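Local structure of probable manganase-dependent inorganic pyrophosphatase (Clostridium perfringens, 3L2B) at residues S25-W30 with I82-S87; A73-S78 with S184-Y189; V105-Q110 with A124-R129; L143-G148 with I168-D173. The protein probably hydrolyses inorganic pyrophosphate with the aid of manganese, and its regulatory region, the part present here, binds the activator diadenosine tetraphosphate. One frame throughout, in Å; residues are numbered along the deposited sequence.

Contacts 1 and 2 lie where the CBS and DRTGG parts meet, near the centre of the chain, whereas contacts 3 and 4 lie farther out in the DRTGG domain. Contacts 1 and 2, with centres 11 Å apart, touch through Leu26 N and Leu185 O, and their segments alternate along the sequence. Contacts 3 and 4, 10 Å apart, follow one another along the chain, nested inside the loop that contact 2 closes, and share one sheet in which strands 123-126 and 143-146 are neighbours. Leu86 O and Thr170 OG1 join contact 1 to contact 4. Helix 26-35, in the CBS part, is thus connected, through helix 79-85, to the sheet of the DRTGG domain.

Contact 1: S25-W30 with I82-S87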
loop_
_atom_site.group_PDB
_atom_site.type_symbol
_atom_site.label_atom_id
_atom_site.label_comp_id
_atom_site.label_asym_id
_atom_site.label_seq_id
_atom_site.Cartn_x
_atom_site.Cartn_y
_atom_site.Cartn_z
ATOM N N SER A 25 -6.818 -8.371 10.355
ATOM C CA SER A 25 -6.472 -7.203 9.487
ATOM C C SER A 25 -5.182 -7.420 8.709
ATOM O O SER A 25 -4.293 -8.149 9.154
ATOM C CB SER A 25 -6.284 -5.932 10.305
ATOM O OG SER A 25 -5.103 -6.039 11.059
ATOM N N LEU A 26 -5.071 -6.734 7.581
ATOM C CA LEU A 26 -3.818 -6.742 6.779
ATOM C C LEU A 26 -2.627 -6.301 7.581
ATOM O O LEU A 26 -1.514 -6.809 7.406
ATOM C CB LEU A 26 -3.920 -5.840 5.578
ATOM C CG LEU A 26 -4.900 -6.277 4.507
ATOM C CD1 LEU A 26 -4.755 -5.353 3.263
ATOM C CD2 LEU A 26 -4.722 -7.737 4.161
ATOM N N LYS A 27 -2.873 -5.365 8.486
ATOM C CA LYS A 27 -1.804 -4.847 9.340
ATOM C C LYS A 27 -1.237 -5.947 10.234
ATOM O O LYS A 27 -0.020 -6.115 10.366
ATOM C CB LYS A 27 -2.336 -3.738 10.240
ATOM C CG LYS A 27 -1.252 -2.964 10.973
ATOM C CD LYS A 27 -1.667 -2.654 12.408
ATOM C CE LYS A 27 -0.726 -1.649 13.072
ATOM N NZ LYS A 27 -0.963 -1.533 14.556
ATOM N N MET A 28 -2.150 -6.630 10.918
ATOM C CA MET A 28 -1.780 -7.715 11.848
ATOM C C MET A 28 -1.172 -8.867 11.107
ATOM O O MET A 28 -0.297 -9.542 11.621
ATOM C CB MET A 28 -2.997 -8.235 12.637
ATOM C CG MET A 28 -3.492 -7.314 13.773
ATOM S SD MET A 28 -4.869 -8.046 14.753
ATOM C CE MET A 28 -6.312 -7.830 13.669
ATOM N N ALA A 29 -1.666 -9.106 9.895
ATOM C CA ALA A 29 -1.198 -10.233 9.102
ATOM C C ALA A 29 0.270 -9.971 8.777
ATOM O O ALA A 29 1.132 -10.830 8.961
ATOM C CB ALA A 29 -2.043 -10.422 7.811
ATOM N N TRP A 30 0.548 -8.747 8.354
ATOM C CA TRP A 30 1.889 -8.390 7.902
ATOM C C TRP A 30 2.906 -8.393 9.028
ATOM O O TRP A 30 4.048 -8.811 8.833
ATOM C CB TRP A 30 1.877 -7.042 7.163
ATOM C CG TRP A 30 3.220 -6.453 6.983
ATOM C CD1 TRP A 30 3.729 -5.411 7.666
ATOM C CD2 TRP A 30 4.242 -6.884 6.074
ATOM N NE1 TRP A 30 4.997 -5.145 7.242
ATOM C CE2 TRP A 30 5.339 -6.029 6.257
ATOM C CE3 TRP A 30 4.324 -7.894 5.114
ATOM C CZ2 TRP A 30 6.523 -6.138 5.510
ATOM C CZ3 TRP A 30 5.497 -8.017 4.376
ATOM C CH2 TRP A 30 6.584 -7.142 4.585
ATOM N N ILE A 82 -10.509 -1.604 12.184
ATOM C CA ILE A 82 -10.317 -0.184 11.967
ATOM C C ILE A 82 -9.766 0.442 13.240
ATOM O O ILE A 82 -8.800 1.221 13.194
ATOM C CB ILE A 82 -11.617 0.536 11.548
ATOM C CG1 ILE A 82 -12.065 0.087 10.162
ATOM C CG2 ILE A 82 -11.403 2.031 11.505
ATOM C CD1 ILE A 82 -13.540 0.427 9.820
ATOM N N LEU A 83 -10.351 0.084 14.386
ATOM C CA LEU A 83 -9.865 0.628 15.668
ATOM C C LEU A 83 -8.388 0.306 15.858
ATOM O O LEU A 83 -7.610 1.175 16.229
ATOM C CB LEU A 83 -10.648 0.109 16.879
ATOM C CG LEU A 83 -12.022 0.735 17.123
ATOM C CD1 LEU A 83 -12.759 -0.027 18.264
ATOM C CD2 LEU A 83 -11.912 2.224 17.428
ATOM N N ASP A 84 -8.002 -0.936 15.586
ATOM C CA ASP A 84 -6.609 -1.372 15.786
ATOM C C ASP A 84 -5.665 -0.632 14.850
ATOM O O ASP A 84 -4.626 -0.154 15.261
ATOM C CB ASP A 84 -6.444 -2.868 15.511
ATOM C CG ASP A 84 -4.980 -3.335 15.661
ATOM O OD1 ASP A 84 -4.528 -3.487 16.812
ATOM O OD2 ASP A 84 -4.266 -3.535 14.643
ATOM N N THR A 85 -6.055 -0.558 13.581
ATOM C CA THR A 85 -5.211 -0.019 12.530
ATOM C C THR A 85 -4.953 1.474 12.736
ATOM O O THR A 85 -3.880 1.966 12.474
ATOM C CB THR A 85 -5.856 -0.218 11.132
ATOM O OG1 THR A 85 -6.097 -1.616 10.925
ATOM C CG2 THR A 85 -4.940 0.318 10.028
ATOM N N LEU A 86 -5.956 2.188 13.211
ATOM C CA LEU A 86 -5.846 3.636 13.411
ATOM C C LEU A 86 -5.491 3.966 14.859
ATOM O O LEU A 86 -5.464 5.126 15.260
ATOM C CB LEU A 86 -7.148 4.324 13.006
ATOM C CG LEU A 86 -7.521 4.176 11.526
ATOM C CD1 LEU A 86 -8.852 4.890 11.232
ATOM C CD2 LEU A 86 -6.405 4.726 10.643
ATOM N N SER A 87 -5.210 2.925 15.633
ATOM C CA SER A 87 -5.021 3.049 17.095
ATOM C C SER A 87 -6.084 3.970 17.671
ATOM O O SER A 87 -5.803 4.920 18.393
ATOM C CB SER A 87 -3.620 3.561 17.438
ATOM O OG SER A 87 -2.615 2.706 16.900
#
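Lys27 and Asp84 reach each other because both side chains start from their helices with CG anti to the backbone N (chi1 -169° and 178°), and both CB atoms point across the gap. The lysine chain then bends at chi2 (-140°), which lays its methylene groups beside the carboxylate: Lys27 CD approaches Asp84 OD2 to 3.5 Å. The ammonium group is less close, with Lys27 NZ 3.9 Å from Asp84 OD2, so the salt bridge is long and its attraction is probably modest. Lysine suits this partly exposed place, since its aliphatic part can pack while its charge stays near the surface. Met28 adds its CG, 4.0 Å from Asp84 OD2, as a second flexible, apolar flank of the carboxylate.

Behind these side chains the contact is looser. Thr85 turns its OG1 to within 4.4 Å of Lys27 CB, but the hydroxyl is bonded to Asn81 O one turn back in its own helix, a role in which threonine satisfies its polar group inside a buried surface. Ser25 closes the start of helix 26-35: its OG accepts from Met28 N at 3.0 Å, an N-cap that serine can make with its short side chain.

Helix 79-85 finishes here in a Schellman motif, with Ser87 at positive phi and its N bonded to Asp84 O at 3.2 Å. A capped helix start therefore faces a Schellman helix end, and between them they form part of the seam where the CBS and DRTGG domains of this regulatory region meet.

Contact 2: A73-S78 with S184-Y189; sequences AKSATS and SLPVDY
Ser184 meets Thr77 first: the methyl CG2 of Thr77 rests 3.5 Å from Ser184 O. That carbonyl also accepts from Asn81 ND2, and Ser184 OG turns to Ile181 O, so a small residue with a hydroxyl fits a buried bend where its polar atoms already have partners.

Leu185 follows, and its CD2 methyl comes up against a bonded pair of hydroxyls, 3.3 Å from both Ser75 OG and Thr77 OG1. Those oxygens are occupied with each other, Thr77 OG1 donating to Ser75 OG at 2.7 Å while Ser75 OG bonds to Ile71 O; this leaves the pair able to tolerate an apolar neighbour. Pro186 continues the same surface. Its CD packs 3.2 Å from Thr77 OG1, and its CG is 3.4 Å from Ser75 O; proline, having no N-H, brings no donor needing a partner to this buried place. Pro186 O, in turn, receives Tyr189 N as the chain coils into the next helix.

Tyr189 sends its ring across the end of helix 71-74, with CG anti to the backbone N (chi1 -175°). Ser75 CB sits over one face, 3.8 Å from the ring centroid and 24° off the normal, a CH-pi contact displaced toward the rim. Farther out, the aliphatic start of Lys74 flanks the phenol end, its CB 3.7 Å from Tyr189 OH.

The whole packs a Schellman turn, with Ala76 at positive phi, against the start of helix 187-190; Thr77 and Ser184 also touch Ile82 of helix 79-85, while Leu185 and Val187 lean on Leu26 of helix 26-35.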
loop_
_atom_site.group_PDB
_atom_site.type_symbol
_atom_site.label_atom_id
_atom_site.label_comp_id
_atom_site.label_asym_id
_atom_site.label_seq_id
_atom_site.Cartn_x
_atom_site.Cartn_y
_atom_site.Cartn_z
ATOM N N ALA A 73 -17.083 -1.570 2.646
ATOM C CA ALA A 73 -18.395 -2.218 2.498
ATOM C C ALA A 73 -18.223 -3.580 1.865
ATOM O O ALA A 73 -18.721 -4.605 2.357
ATOM C CB ALA A 73 -19.343 -1.354 1.639
ATOM N N LYS A 74 -17.493 -3.579 0.761
ATOM C CA LYS A 74 -17.311 -4.802 -0.024
ATOM C C LYS A 74 -16.603 -5.861 0.792
ATOM O O LYS A 74 -16.779 -7.055 0.553
ATOM C CB LYS A 74 -16.527 -4.527 -1.314
ATOM C CG LYS A 74 -17.327 -3.785 -2.398
ATOM C CD LYS A 74 -16.669 -3.947 -3.788
ATOM C CE LYS A 74 -17.670 -3.757 -4.960
ATOM N NZ LYS A 74 -18.512 -2.515 -4.865
ATOM N N SER A 75 -15.788 -5.422 1.750
ATOM C CA SER A 75 -14.958 -6.342 2.533
ATOM C C SER A 75 -15.557 -6.630 3.896
ATOM O O SER A 75 -14.988 -7.365 4.697
ATOM C CB SER A 75 -13.560 -5.750 2.741
ATOM O OG SER A 75 -13.608 -4.599 3.588
ATOM N N ALA A 76 -16.675 -5.992 4.195
ATOM C CA ALA A 76 -17.244 -6.071 5.546
ATOM C C ALA A 76 -16.195 -5.833 6.632
ATOM O O ALA A 76 -16.202 -6.514 7.653
ATOM C CB ALA A 76 -17.906 -7.453 5.769
ATOM N N THR A 77 -15.285 -4.885 6.414
ATOM C CA THR A 77 -14.266 -4.608 7.433
ATOM C C THR A 77 -14.947 -4.298 8.762
ATOM O O THR A 77 -15.951 -3.575 8.830
ATOM C CB THR A 77 -13.297 -3.456 7.035
ATOM O OG1 THR A 77 -12.521 -3.852 5.901
ATOM C CG2 THR A 77 -12.327 -3.116 8.190
ATOM N N SER A 78 -14.413 -4.894 9.808
ATOM C CA SER A 78 -14.970 -4.778 11.160
ATOM C C SER A 78 -14.507 -3.502 11.801
ATOM O O SER A 78 -13.472 -2.956 11.458
ATOM C CB SER A 78 -14.512 -5.941 12.032
ATOM O OG SER A 78 -13.186 -5.690 12.480
ATOM N N SER A 184 -6.665 -2.024 7.348
ATOM C CA SER A 184 -7.590 -2.570 8.303
ATOM C C SER A 184 -8.424 -3.672 7.651
ATOM O O SER A 184 -9.100 -4.427 8.343
ATOM C CB SER A 184 -8.478 -1.440 8.859
ATOM O OG SER A 184 -9.427 -1.128 7.899
ATOM N N LEU A 185 -8.335 -3.783 6.322
ATOM C CA LEU A 185 -9.065 -4.812 5.566
ATOM C C LEU A 185 -8.827 -6.243 6.090
ATOM O O LEU A 185 -7.687 -6.641 6.358
ATOM C CB LEU A 185 -8.683 -4.804 4.078
ATOM C CG LEU A 185 -9.070 -3.566 3.263
ATOM C CD1 LEU A 185 -8.567 -3.660 1.819
ATOM C CD2 LEU A 185 -10.530 -3.377 3.288
ATOM N N PRO A 186 -9.890 -7.053 6.167
ATOM C CA PRO A 186 -9.643 -8.451 6.569
ATOM C C PRO A 186 -8.956 -9.259 5.501
ATOM O O PRO A 186 -9.222 -9.078 4.324
ATOM C CB PRO A 186 -11.059 -9.012 6.805
ATOM C CG PRO A 186 -11.959 -8.203 5.888
ATOM C CD PRO A 186 -11.279 -6.817 5.765
ATOM N N VAL A 187 -8.076 -10.163 5.920
ATOM C CA VAL A 187 -7.266 -10.894 4.965
ATOM C C VAL A 187 -8.137 -11.626 3.943
ATOM O O VAL A 187 -7.726 -11.763 2.777
ATOM C CB VAL A 187 -6.231 -11.853 5.636
ATOM C CG1 VAL A 187 -5.116 -11.040 6.358
ATOM C CG2 VAL A 187 -6.906 -12.785 6.575
ATOM N N ASP A 188 -9.346 -12.055 4.333
ATOM C CA ASP A 188 -10.182 -12.860 3.418
ATOM C C ASP A 188 -10.751 -12.050 2.276
ATOM O O ASP A 188 -11.213 -12.613 1.289
ATOM C CB ASP A 188 -11.289 -13.663 4.134
ATOM C CG ASP A 188 -12.443 -12.798 4.620
ATOM O OD1 ASP A 188 -13.495 -13.361 4.922
ATOM O OD2 ASP A 188 -12.286 -11.573 4.759
ATOM N N TYR A 189 -10.683 -10.726 2.371
ATOM C CA TYR A 189 -11.047 -9.913 1.207
ATOM C C TYR A 189 -9.933 -9.905 0.178
ATOM O O TYR A 189 -10.175 -9.752 -1.007
ATOM C CB TYR A 189 -11.345 -8.481 1.585
ATOM C CG TYR A 189 -11.837 -7.628 0.416
ATOM C CD1 TYR A 189 -13.058 -7.884 -0.187
ATOM C CD2 TYR A 189 -11.078 -6.570 -0.074
ATOM C CE1 TYR A 189 -13.537 -7.077 -1.240
ATOM C CE2 TYR A 189 -11.534 -5.766 -1.144
ATOM C CZ TYR A 189 -12.766 -6.019 -1.713
ATOM O OH TYR A 189 -13.228 -5.230 -2.755
#

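Contact 3: V105-Q110 with A124-R129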
loop_
_atom_site.group_PDB
_atom_site.type_symbol
_atom_site.label_atom_id
_atom_site.label_comp_id
_atom_site.label_asym_id
_atom_site.label_seq_id
_atom_site.Cartn_x
_atom_site.Cartn_y
_atom_site.Cartn_z
ATOM N N VAL A 105 -14.229 9.464 2.989
ATOM C CA VAL A 105 -14.133 10.807 2.503
ATOM C C VAL A 105 -13.528 11.663 3.587
ATOM O O VAL A 105 -13.911 11.581 4.771
ATOM C CB VAL A 105 -15.516 11.393 2.148
ATOM C CG1 VAL A 105 -15.401 12.897 1.857
ATOM C CG2 VAL A 105 -16.104 10.710 0.928
ATOM N N VAL A 106 -12.570 12.473 3.195
ATOM C CA VAL A 106 -12.017 13.465 4.113
ATOM C C VAL A 106 -12.963 14.653 4.111
ATOM O O VAL A 106 -13.272 15.227 3.057
ATOM C CB VAL A 106 -10.605 13.905 3.698
ATOM C CG1 VAL A 106 -10.104 15.060 4.586
ATOM C CG2 VAL A 106 -9.656 12.703 3.744
ATOM N N ALA A 107 -13.442 14.993 5.295
ATOM C CA ALA A 107 -14.323 16.141 5.466
ATOM C C ALA A 107 -13.478 17.395 5.674
ATOM O O ALA A 107 -13.253 17.804 6.811
ATOM C CB ALA A 107 -15.240 15.940 6.637
ATOM N N ALA A 108 -13.012 17.971 4.568
ATOM C CA ALA A 108 -12.140 19.169 4.563
ATOM C C ALA A 108 -12.937 20.467 4.410
ATOM O O ALA A 108 -12.500 21.543 4.810
ATOM C CB ALA A 108 -11.084 19.069 3.426
ATOM N N MET A 109 -14.122 20.336 3.849
ATOM C CA MET A 109 -14.910 21.485 3.424
ATOM C C MET A 109 -15.477 22.268 4.634
ATOM O O MET A 109 -15.143 21.986 5.786
ATOM C CB MET A 109 -16.031 21.019 2.476
ATOM C CG MET A 109 -15.600 19.905 1.477
ATOM S SD MET A 109 -15.965 18.220 2.105
ATOM C CE MET A 109 -15.286 17.105 0.870
ATOM N N GLN A 110 -16.310 23.265 4.350
ATOM C CA GLN A 110 -17.060 23.998 5.385
ATOM C C GLN A 110 -18.378 23.280 5.656
ATOM O O GLN A 110 -18.975 22.699 4.750
ATOM C CB GLN A 110 -17.358 25.443 4.960
ATOM C CG GLN A 110 -16.202 26.409 5.147
ATOM C CD GLN A 110 -16.636 27.866 5.011
ATOM O OE1 GLN A 110 -17.555 28.188 4.253
ATOM N NE2 GLN A 110 -15.964 28.753 5.740
ATOM N N ALA A 124 -16.500 9.188 7.238
ATOM C CA ALA A 124 -15.961 10.549 7.200
ATOM C C ALA A 124 -14.784 10.740 8.116
ATOM O O ALA A 124 -14.850 10.478 9.291
ATOM C CB ALA A 124 -17.045 11.563 7.539
ATOM N N ILE A 125 -13.696 11.222 7.546
ATOM C CA ILE A 125 -12.530 11.589 8.318
ATOM C C ILE A 125 -12.586 13.077 8.542
ATOM O O ILE A 125 -12.636 13.843 7.602
ATOM C CB ILE A 125 -11.244 11.220 7.594
ATOM C CG1 ILE A 125 -11.148 9.700 7.449
ATOM C CG2 ILE A 125 -10.078 11.792 8.338
ATOM C CD1 ILE A 125 -10.139 9.268 6.419
ATOM N N ALA A 126 -12.604 13.462 9.816
ATOM C CA ALA A 126 -12.877 14.835 10.237
ATOM C C ALA A 126 -11.934 15.292 11.315
ATOM O O ALA A 126 -11.393 14.490 12.071
ATOM C CB ALA A 126 -14.312 14.945 10.770
ATOM N N GLY A 127 -11.779 16.605 11.399
ATOM C CA GLY A 127 -10.982 17.226 12.453
ATOM C C GLY A 127 -11.745 17.531 13.727
ATOM O O GLY A 127 -12.810 16.982 13.995
ATOM N N ASP A 128 -11.169 18.470 14.468
ATOM C CA ASP A 128 -11.567 18.854 15.833
ATOM C C ASP A 128 -12.855 19.676 15.844
ATOM O O ASP A 128 -13.520 19.820 16.888
ATOM C CB ASP A 128 -10.440 19.698 16.464
ATOM C CG ASP A 128 -10.433 19.654 17.983
ATOM O OD1 ASP A 128 -11.490 19.380 18.604
ATOM O OD2 ASP A 128 -9.352 19.908 18.562
ATOM N N ARG A 129 -13.201 20.229 14.690
ATOM C CA ARG A 129 -14.329 21.154 14.608
ATOM C C ARG A 129 -15.630 20.450 14.977
ATOM O O ARG A 129 -16.028 19.485 14.315
ATOM C CB ARG A 129 -14.425 21.772 13.199
ATOM C CG ARG A 129 -13.236 22.673 12.802
ATOM C CD ARG A 129 -13.490 23.393 11.455
ATOM N NE ARG A 129 -14.720 24.207 11.489
ATOM C CZ ARG A 129 -15.334 24.721 10.422
ATOM N NH1 ARG A 129 -14.855 24.532 9.192
ATOM N NH2 ARG A 129 -16.448 25.426 10.589
HETATM O O HOH W 1 -12.747 23.403 7.073
#
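Two backbone hydrogen bonds hold Val105-Ala107 to Ala124-Ala126. Ile125 N donates to Val105 O at 2.8 Å, and Ala107 N to Ile125 O at 2.7 Å, so Ile125 gives and receives on the same edge, as a residue in a parallel pair does. The Val105 carbonyl also takes a CA-H contact from Ala124 CA at 3.3 Å.

Beyond the strands a water links the two segments, though only weakly at the arginine. Arg129 NH1 makes a weak bond to this water, which lies at the edge of its guanidinium, in plane, and sits 2.9 Å from Ala108 O. The charge itself has its salt bridge with Glu131 through NH2.

Side chains alternate between the two faces. Val106 and Ile125 lie on one, their methyls CG2 and CD1 4.4 Å apart, and pack on Ser178 of helix 174-180; beta-branched residues favour extended backbone and give this face apolar bulk. Val105 and Ala124 lie on the other, where Ala124, Ala107 and Ala126 are all small enough for Leu136 of helix 130-138 to come close. Ala107 CB meets Ala126 CB at 4.4 Å, and Ala107 centres an inverse gamma turn.

Phe175 of the second subunit packs on Val106, and Ala108 meets its counterpart there. This is adjacent parallel beta pairing in a mixed sheet flanked by helices, with 104-106, one of the two edge strands within this chain, at the dimer interface.

Contact 4: L143-G148 with I168-D173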
loop_
_atom_site.group_PDB
_atom_site.type_symbol
_atom_site.label_atom_id
_atom_site.label_comp_id
_atom_site.label_asym_id
_atom_site.label_seq_id
_atom_site.Cartn_x
_atom_site.Cartn_y
_atom_site.Cartn_z
ATOM N N LEU A 143 -19.933 6.067 9.922
ATOM C CA LEU A 143 -18.738 6.132 10.787
ATOM C C LEU A 143 -18.069 7.473 10.724
ATOM O O LEU A 143 -17.658 7.933 9.650
ATOM C CB LEU A 143 -17.734 5.038 10.453
ATOM C CG LEU A 143 -16.432 4.988 11.263
ATOM C CD1 LEU A 143 -16.731 4.870 12.765
ATOM C CD2 LEU A 143 -15.536 3.841 10.784
ATOM N N LEU A 144 -17.958 8.075 11.903
ATOM C CA LEU A 144 -17.207 9.305 12.105
ATOM C C LEU A 144 -15.851 9.002 12.728
ATOM O O LEU A 144 -15.767 8.470 13.821
ATOM C CB LEU A 144 -18.002 10.269 12.973
ATOM C CG LEU A 144 -17.389 11.653 13.236
ATOM C CD1 LEU A 144 -17.040 12.347 11.946
ATOM C CD2 LEU A 144 -18.364 12.489 14.060
ATOM N N ILE A 145 -14.791 9.311 11.976
ATOM C CA ILE A 145 -13.422 9.198 12.462
ATOM C C ILE A 145 -12.864 10.598 12.731
ATOM O O ILE A 145 -12.629 11.371 11.813
ATOM C CB ILE A 145 -12.522 8.445 11.470
ATOM C CG1 ILE A 145 -13.206 7.181 10.959
ATOM C CG2 ILE A 145 -11.223 8.033 12.112
ATOM C CD1 ILE A 145 -12.308 6.286 10.095
ATOM N N VAL A 146 -12.660 10.907 14.006
ATOM C CA VAL A 146 -12.077 12.188 14.408
ATOM C C VAL A 146 -10.573 12.039 14.518
ATOM O O VAL A 146 -10.074 11.106 15.168
ATOM C CB VAL A 146 -12.676 12.734 15.712
ATOM C CG1 VAL A 146 -12.045 14.104 16.072
ATOM C CG2 VAL A 146 -14.214 12.849 15.599
ATOM N N THR A 147 -9.860 12.942 13.836
ATOM C CA THR A 147 -8.389 12.918 13.764
ATOM C C THR A 147 -7.775 13.705 14.913
ATOM O O THR A 147 -8.468 14.355 15.687
ATOM C CB THR A 147 -7.830 13.553 12.428
ATOM O OG1 THR A 147 -8.191 14.931 12.343
ATOM C CG2 THR A 147 -8.364 12.878 11.203
ATOM N N GLY A 148 -6.458 13.643 14.990
ATOM C CA GLY A 148 -5.678 14.496 15.881
ATOM C C GLY A 148 -5.654 14.089 17.337
ATOM O O GLY A 148 -5.019 14.759 18.157
ATOM N N ILE A 168 -15.408 7.275 16.378
ATOM C CA ILE A 168 -14.132 6.922 16.938
ATOM C C ILE A 168 -13.132 8.051 16.776
ATOM O O ILE A 168 -13.351 9.009 16.036
ATOM C CB ILE A 168 -13.575 5.649 16.300
ATOM C CG1 ILE A 168 -13.149 5.915 14.841
ATOM C CG2 ILE A 168 -14.612 4.521 16.382
ATOM C CD1 ILE A 168 -12.582 4.679 14.120
ATOM N N THR A 169 -12.031 7.911 17.496
ATOM C CA THR A 169 -10.981 8.914 17.515
ATOM C C THR A 169 -9.618 8.280 17.357
ATOM O O THR A 169 -9.256 7.357 18.082
ATOM C CB THR A 169 -10.983 9.701 18.841
ATOM O OG1 THR A 169 -12.185 10.475 18.927
ATOM C CG2 THR A 169 -9.770 10.651 18.894
ATOM N N THR A 170 -8.858 8.795 16.402
ATOM C CA THR A 170 -7.496 8.324 16.188
ATOM C C THR A 170 -6.485 9.417 16.499
ATOM O O THR A 170 -6.799 10.588 16.389
ATOM C CB THR A 170 -7.280 7.888 14.723
ATOM O OG1 THR A 170 -5.892 7.564 14.533
ATOM C CG2 THR A 170 -7.659 9.008 13.762
ATOM N N PRO A 171 -5.242 9.049 16.835
ATOM C CA PRO A 171 -4.270 10.142 17.045
ATOM C C PRO A 171 -3.757 10.756 15.732
ATOM O O PRO A 171 -3.190 11.836 15.699
ATOM C CB PRO A 171 -3.134 9.453 17.810
ATOM C CG PRO A 171 -3.307 8.014 17.585
ATOM C CD PRO A 171 -4.754 7.763 17.364
ATOM N N HIS A 172 -4.041 10.082 14.636
ATOM C CA HIS A 172 -3.401 10.395 13.363
ATOM C C HIS A 172 -4.078 11.553 12.707
ATOM O O HIS A 172 -5.276 11.748 12.867
ATOM C CB HIS A 172 -3.479 9.173 12.460
ATOM C CG HIS A 172 -2.718 8.010 12.981
ATOM N ND1 HIS A 172 -1.404 8.113 13.370
ATOM C CD2 HIS A 172 -3.070 6.720 13.170
ATOM C CE1 HIS A 172 -0.970 6.926 13.757
ATOM N NE2 HIS A 172 -1.964 6.064 13.653
ATOM N N ASP A 173 -3.316 12.327 11.941
ATOM C CA ASP A 173 -3.921 13.353 11.100
ATOM C C ASP A 173 -4.600 12.718 9.883
ATOM O O ASP A 173 -4.515 11.504 9.676
ATOM C CB ASP A 173 -2.934 14.459 10.692
ATOM C CG ASP A 173 -1.880 14.011 9.692
ATOM O OD1 ASP A 173 -1.697 12.794 9.444
ATOM O OD2 ASP A 173 -1.199 14.928 9.160
#
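Ile145 and Ile168 lie side by side on one face of the sheet, pointing the same way, with Ile145 CG2 4.0 Å from Ile168 CG1. Ile168 gets there by an unusual choice: CG1 stands between the backbone N and the carbonyl carbon (chi1 70°), which swings its end toward the partner strand. Leu143 adds CD1 at 4.2 Å from Ile168 CG2, and Thr170 crosses obliquely, its methyl CG2 4.0 Å from Ile145 CG2. Isoleucine and leucine suit this face, which helix 79-85 covers through Ile82.

On the opposite face Val146 and Thr169 are neighbours, CB to OG1 4.0 Å. The threonine hydroxyl is bonded to Gln91, so this face admits a polar atom, while Leu144 and Val146 face helix 130-138.

Backbone bonds set these side chains in register. Ile168 N gives to Leu144 O at 2.8 Å, almost straight along the carbonyl; Val146 N then gives to Ile168 O, and Thr170 N to Val146 O. At the end the pairing changes: Gly148 N reaches His172 O at 3.1 Å from well above its carbonyl plane, 55° out. Gly148 has positive phi, which glycine adopts easily. Thr147 CB lies 3.2 Å from the same His172 O, while its OG1 bonds to Ala126 O. Thr170 OG1 accepts His172 N at 3.1 Å, an ST turn, and also bonds to Leu86 O.

Chemically, then, this beta-alpha-beta strand pair combines a regular polar ladder with apolar side chains on both faces, the Thr169 hydroxyl set among those on the Val146 side; at the loop end, the buried hydroxyls of Thr147 and Thr170 are satisfied by backbone atoms.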